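Long-range contact in putative primary metabolism protein HVA1 (Cryptococcus neoformans, PDB 4P5N), which may play a role in primary metabolism and is associated with fungal virulence, being a small protein with a Tudor-family domain: residues 7-21 with 64-76. Residues are numbered along the deposited sequence; the frame is centred on the assembly and turned at random.
With SO4 (sulfate ion), chain E; SO4 (sulfate ion), chain H.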
loop_
_atom_site.group_PDB
_atom_site.type_symbol
_atom_site.label_atom_id
_atom_site.label_comp_id
_atom_site.label_asym_id
_atom_site.label_seq_id
_atom_site.Cartn_x
_atom_site.Cartn_y
_atom_site.Cartn_z
ATOM N N ASP A 7 12.587 14.132 2.068
ATOM C CA ASP A 7 12.616 13.179 3.184
ATOM C C ASP A 7 12.677 13.891 4.545
ATOM O O ASP A 7 12.556 15.128 4.607
ATOM C CB ASP A 7 13.759 12.159 3.002
ATOM C CG ASP A 7 15.131 12.724 3.327
ATOM O OD1 ASP A 7 15.279 13.947 3.573
ATOM O OD2 ASP A 7 16.086 11.912 3.343
ATOM N N LYS A 8 12.883 13.130 5.623
ATOM C CA LYS A 8 12.834 13.729 6.982
ATOM C C LYS A 8 14.037 14.617 7.270
ATOM O O LYS A 8 14.075 15.313 8.279
ATOM C CB LYS A 8 12.695 12.642 8.048
ATOM C CG LYS A 8 13.939 11.804 8.280
ATOM C CD LYS A 8 13.722 10.762 9.371
ATOM C CE LYS A 8 13.419 11.400 10.728
ATOM N NZ LYS A 8 13.376 10.385 11.814
ATOM N N GLN A 9 15.026 14.575 6.375
ATOM C CA GLN A 9 16.194 15.460 6.464
ATOM C C GLN A 9 16.169 16.580 5.438
ATOM O O GLN A 9 17.176 17.269 5.233
ATOM C CB GLN A 9 17.489 14.641 6.364
ATOM C CG GLN A 9 17.626 13.558 7.449
ATOM C CD GLN A 9 17.560 14.087 8.891
ATOM O OE1 GLN A 9 17.778 15.277 9.157
ATOM N NE2 GLN A 9 17.255 13.200 9.824
ATOM N N GLY A 10 15.001 16.803 4.830
ATOM C CA GLY A 10 14.844 17.900 3.872
ATOM C C GLY A 10 15.471 17.656 2.513
ATOM O O GLY A 10 15.680 18.613 1.743
ATOM N N GLN A 11 15.790 16.394 2.213
ATOM C CA GLN A 11 16.510 16.059 0.984
ATOM C C GLN A 11 15.542 15.619 -0.096
ATOM O O GLN A 11 14.648 14.816 0.172
ATOM C CB GLN A 11 17.554 14.953 1.259
ATOM C CG GLN A 11 18.567 15.317 2.351
ATOM C CD GLN A 11 19.259 16.639 2.074
ATOM O OE1 GLN A 11 19.975 16.779 1.080
ATOM N NE2 GLN A 11 19.016 17.634 2.928
ATOM N N ASN A 12 15.722 16.144 -1.312
ATOM C CA ASN A 12 14.884 15.766 -2.440
ATOM C C ASN A 12 14.969 14.269 -2.724
ATOM O O ASN A 12 16.077 13.707 -2.829
ATOM C CB ASN A 12 15.293 16.563 -3.687
ATOM C CG ASN A 12 15.096 18.068 -3.515
ATOM O OD1 ASN A 12 14.166 18.507 -2.831
ATOM N ND2 ASN A 12 15.945 18.867 -4.165
ATOM N N ILE A 13 13.813 13.627 -2.867
ATOM C CA ILE A 13 13.771 12.194 -3.139
ATOM C C ILE A 13 13.597 11.977 -4.637
ATOM O O ILE A 13 12.728 12.570 -5.249
ATOM C CB ILE A 13 12.614 11.493 -2.379
ATOM C CG1 ILE A 13 12.737 11.715 -0.859
ATOM C CG2 ILE A 13 12.561 10.006 -2.756
ATOM C CD1 ILE A 13 11.472 11.374 -0.086
ATOM N N ASN A 14 14.436 11.123 -5.217
ATOM C CA ASN A 14 14.367 10.818 -6.638
ATOM C C ASN A 14 14.023 9.356 -6.839
ATOM O O ASN A 14 14.414 8.500 -6.030
ATOM C CB ASN A 14 15.708 11.114 -7.314
ATOM C CG ASN A 14 16.096 12.573 -7.228
ATOM O OD1 ASN A 14 15.274 13.469 -7.457
ATOM N ND2 ASN A 14 17.362 12.825 -6.910
ATOM N N VAL A 15 13.314 9.073 -7.930
ATOM C CA VAL A 15 13.106 7.699 -8.378
ATOM C C VAL A 15 14.468 7.018 -8.540
ATOM O O VAL A 15 15.406 7.615 -9.064
ATOM C CB VAL A 15 12.270 7.651 -9.672
ATOM C CG1 VAL A 15 12.297 6.256 -10.278
ATOM C CG2 VAL A 15 10.840 8.094 -9.374
ATOM N N GLY A 16 14.566 5.797 -8.010
ATOM C CA GLY A 16 15.802 5.023 -7.984
ATOM C C GLY A 16 16.639 5.176 -6.722
ATOM O O GLY A 16 17.594 4.424 -6.520
ATOM N N ASP A 17 16.295 6.138 -5.859
ATOM C CA ASP A 17 17.037 6.315 -4.606
ATOM C C ASP A 17 16.657 5.229 -3.614
ATOM O O ASP A 17 15.515 4.735 -3.602
ATOM C CB ASP A 17 16.719 7.659 -3.925
ATOM C CG ASP A 17 17.311 8.871 -4.651
ATOM O OD1 ASP A 17 18.001 8.705 -5.669
ATOM O OD2 ASP A 17 17.082 10.022 -4.176
ATOM N N THR A 18 17.609 4.870 -2.760
ATOM C CA THR A 18 17.316 3.983 -1.648
ATOM C C THR A 18 16.706 4.781 -0.512
ATOM O O THR A 18 17.321 5.733 -0.034
ATOM C CB THR A 18 18.580 3.298 -1.103
ATOM O OG1 THR A 18 19.269 2.632 -2.168
ATOM C CG2 THR A 18 18.204 2.271 -0.048
ATOM N N VAL A 19 15.503 4.382 -0.088
ATOM C CA VAL A 19 14.843 4.983 1.080
ATOM C C VAL A 19 14.730 3.966 2.218
ATOM O O VAL A 19 14.789 2.757 1.988
ATOM C CB VAL A 19 13.467 5.603 0.741
ATOM C CG1 VAL A 19 13.657 6.816 -0.154
ATOM C CG2 VAL A 19 12.510 4.573 0.125
ATOM N N TYR A 20 14.528 4.469 3.434
ATOM C CA TYR A 20 14.566 3.663 4.646
ATOM C C TYR A 20 13.544 4.187 5.651
ATOM O O TYR A 20 13.450 5.388 5.877
ATOM C CB TYR A 20 15.974 3.770 5.263
ATOM C CG TYR A 20 16.117 3.188 6.650
ATOM C CD1 TYR A 20 15.814 3.952 7.796
ATOM C CD2 TYR A 20 16.584 1.886 6.828
ATOM C CE1 TYR A 20 15.958 3.424 9.066
ATOM C CE2 TYR A 20 16.737 1.348 8.102
ATOM C CZ TYR A 20 16.421 2.116 9.217
ATOM O OH TYR A 20 16.574 1.585 10.478
ATOM N N THR A 21 12.801 3.279 6.256
ATOM C CA THR A 21 12.005 3.607 7.415
ATOM C C THR A 21 12.069 2.461 8.427
ATOM O O THR A 21 11.957 1.305 8.047
ATOM C CB THR A 21 10.549 3.913 7.035
ATOM O OG1 THR A 21 9.835 4.243 8.224
ATOM C CG2 THR A 21 9.868 2.738 6.312
ATOM N N ALA A 64 3.954 1.748 0.353
ATOM C CA ALA A 64 3.645 3.142 0.037
ATOM C C ALA A 64 3.788 3.929 1.331
ATOM O O ALA A 64 3.065 3.653 2.313
ATOM C CB ALA A 64 2.232 3.274 -0.515
ATOM N N HIS A 65 4.733 4.870 1.370
ATOM C CA HIS A 65 5.061 5.534 2.634
ATOM C C HIS A 65 5.145 7.045 2.480
ATOM O O HIS A 65 5.622 7.550 1.466
ATOM C CB HIS A 65 6.407 5.009 3.145
ATOM C CG HIS A 65 6.636 5.211 4.614
ATOM N ND1 HIS A 65 6.993 6.427 5.167
ATOM C CD2 HIS A 65 6.574 4.337 5.645
ATOM C CE1 HIS A 65 7.138 6.292 6.475
ATOM N NE2 HIS A 65 6.899 5.031 6.790
ATOM N N ASN A 66 4.702 7.774 3.498
ATOM C CA ASN A 66 4.860 9.217 3.476
ATOM C C ASN A 66 6.343 9.610 3.396
ATOM O O ASN A 66 7.180 8.978 4.012
ATOM C CB ASN A 66 4.263 9.796 4.739
ATOM C CG ASN A 66 2.770 9.574 4.817
ATOM O OD1 ASN A 66 2.107 9.431 3.796
ATOM N ND2 ASN A 66 2.228 9.590 6.034
ATOM N N PRO A 67 6.657 10.682 2.660
ATOM C CA PRO A 67 8.077 11.036 2.466
ATOM C C PRO A 67 8.722 11.635 3.700
ATOM O O PRO A 67 9.917 11.462 3.922
ATOM C CB PRO A 67 8.030 12.084 1.340
ATOM C CG PRO A 67 6.618 12.633 1.387
ATOM C CD PRO A 67 5.757 11.466 1.793
ATOM N N GLY A 68 7.940 12.364 4.486
ATOM C CA GLY A 68 8.496 13.171 5.569
ATOM C C GLY A 68 8.963 12.392 6.777
ATOM O O GLY A 68 9.547 12.961 7.699
ATOM N N THR A 69 8.717 11.087 6.781
ATOM C CA THR A 69 9.134 10.231 7.891
ATOM C C THR A 69 10.029 9.108 7.394
ATOM O O THR A 69 10.278 8.126 8.100
ATOM C CB THR A 69 7.922 9.613 8.590
ATOM O OG1 THR A 69 7.060 9.054 7.588
ATOM C CG2 THR A 69 7.182 10.684 9.365
ATOM N N LEU A 70 10.521 9.228 6.174
ATOM C CA LEU A 70 11.540 8.279 5.781
ATOM C C LEU A 70 12.848 8.990 5.502
ATOM O O LEU A 70 12.885 10.219 5.432
ATOM C CB LEU A 70 11.079 7.372 4.658
ATOM C CG LEU A 70 10.574 8.015 3.389
ATOM C CD1 LEU A 70 11.672 8.799 2.671
ATOM C CD2 LEU A 70 9.974 7.016 2.406
ATOM N N THR A 71 13.918 8.213 5.359
ATOM C CA THR A 71 15.235 8.773 5.066
ATOM C C THR A 71 15.709 8.293 3.710
ATOM O O THR A 71 15.668 7.094 3.432
ATOM C CB THR A 71 16.254 8.393 6.156
ATOM O OG1 THR A 71 15.768 8.839 7.419
ATOM C CG2 THR A 71 17.641 9.033 5.906
ATOM N N ASP A 72 16.143 9.231 2.860
ATOM C CA ASP A 72 16.721 8.871 1.570
ATOM C C ASP A 72 18.205 8.613 1.826
ATOM O O ASP A 72 18.987 9.553 2.016
ATOM C CB ASP A 72 16.511 10.014 0.577
ATOM C CG ASP A 72 16.944 9.679 -0.833
ATOM O OD1 ASP A 72 17.977 8.974 -1.015
ATOM O OD2 ASP A 72 16.265 10.202 -1.761
ATOM N N LEU A 73 18.595 7.338 1.833
ATOM C CA LEU A 73 19.983 6.974 2.160
ATOM C C LEU A 73 20.987 7.479 1.146
ATOM O O LEU A 73 22.145 7.711 1.490
ATOM C CB LEU A 73 20.122 5.450 2.329
ATOM C CG LEU A 73 19.257 4.873 3.471
ATOM C CD1 LEU A 73 19.557 3.392 3.648
ATOM C CD2 LEU A 73 19.417 5.610 4.804
ATOM N N ASP A 74 20.533 7.689 -0.084
ATOM C CA ASP A 74 21.417 8.214 -1.126
ATOM C C ASP A 74 21.702 9.712 -1.038
ATOM O O ASP A 74 22.515 10.237 -1.795
ATOM C CB ASP A 74 20.882 7.830 -2.503
ATOM C CG ASP A 74 21.000 6.336 -2.770
ATOM O OD1 ASP A 74 21.968 5.713 -2.303
ATOM O OD2 ASP A 74 20.143 5.771 -3.455
ATOM N N LYS A 75 21.021 10.404 -0.128
ATOM C CA LYS A 75 21.214 11.839 0.053
ATOM C C LYS A 75 21.845 12.142 1.412
ATOM O O LYS A 75 21.926 13.297 1.825
ATOM C CB LYS A 75 19.887 12.579 -0.100
ATOM C CG LYS A 75 19.276 12.445 -1.486
ATOM C CD LYS A 75 20.118 13.171 -2.523
ATOM C CE LYS A 75 19.566 12.995 -3.925
ATOM N NZ LYS A 75 19.999 11.705 -4.520
ATOM N N GLN A 76 22.261 11.086 2.107
ATOM C CA GLN A 76 22.978 11.173 3.374
ATOM C C GLN A 76 24.459 11.301 3.053
ATOM O O GLN A 76 25.013 10.451 2.338
ATOM C CB GLN A 76 22.783 9.888 4.176
ATOM C CG GLN A 76 21.564 9.799 5.066
ATOM C CD GLN A 76 21.710 8.694 6.112
ATOM O OE1 GLN A 76 22.320 7.651 5.853
ATOM N NE2 GLN A 76 21.157 8.923 7.294
HETATM S S SO4 E . 4.184 8.045 8.834
HETATM O O1 SO4 E . 2.965 8.178 9.671
HETATM O O2 SO4 E . 5.311 7.894 9.782
HETATM O O3 SO4 E . 4.408 9.301 8.038
HETATM O O4 SO4 E . 4.091 6.787 8.051
HETATM S S SO4 H . -0.840 7.477 6.109
HETATM O O1 SO4 H . -1.544 6.622 7.102
HETATM O O2 SO4 H . 0.357 6.786 5.558
HETATM O O3 SO4 H . -0.469 8.773 6.713
HETATM O O4 SO4 H . -1.762 7.656 4.962
HETATM O O HOH W 1 18.739 12.042 3.475
HETATM O O HOH W 2 17.270 10.288 9.215
HETATM O O HOH W 3 19.302 10.642 -6.995
HETATM O O HOH W 4 20.137 3.600 -5.152
HETATM O O HOH W 5 14.049 7.106 8.628
#
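The side chains of D7 and D72 cross at about a right angle, the carboxylate of D7 turned to the backbone of D72. D7 CB lies 3.2 Å from L70 O and also touches L70 CD1. D7 CG, placed between the backbone N and the carbonyl carbon (chi1 76°), is in van der Waals contact with D72 N at 3.7 Å. D7 OD2 takes the N-H of D72 on its anti lone pair, 2.7 Å from D72 N and nearly straight at 171°. A water joins the same OD2 to D72 O. OD1 turns back to its own loop, where Q9 N and Q11 N reach it from opposite faces of the carboxylate. The bond from Q9 makes an Asx turn. Beside it, K8 N bonds L70 O at 2.9 Å.

D72 extends its carboxylate away from its backbone N (chi1 -174°) to D17. D17 OD2 and D72 OD2 lie 2.6 Å apart, a distance that suggests one of the two acids holds a proton. N14 N also bonds D17 OD2, from above the carboxylate plane, and in one of its two conformers K75 NZ makes a long, weak salt bridge to the same oxygen. D74 OD2 accepts the N-H of T18, 2.8 Å from T18 N.

I13 CD1 touches P67 CB and L70 CD1, and V19 CG1 packs on the same L70 methyl; V53 and F55 of strand 52-56 adjoin this apolar patch. Further along, T21 CB sits over one face of the H65 ring, and T21 OG1 and H65 NE2 both bind a cadmium ion. V19 with D72 and Y20 with T71 pair strand 71-72 antiparallel to strand 18-23, making 71-72 an outermost strand of the chain's antiparallel sheet, consistent with the Tudor-type fold of the SH3 clan.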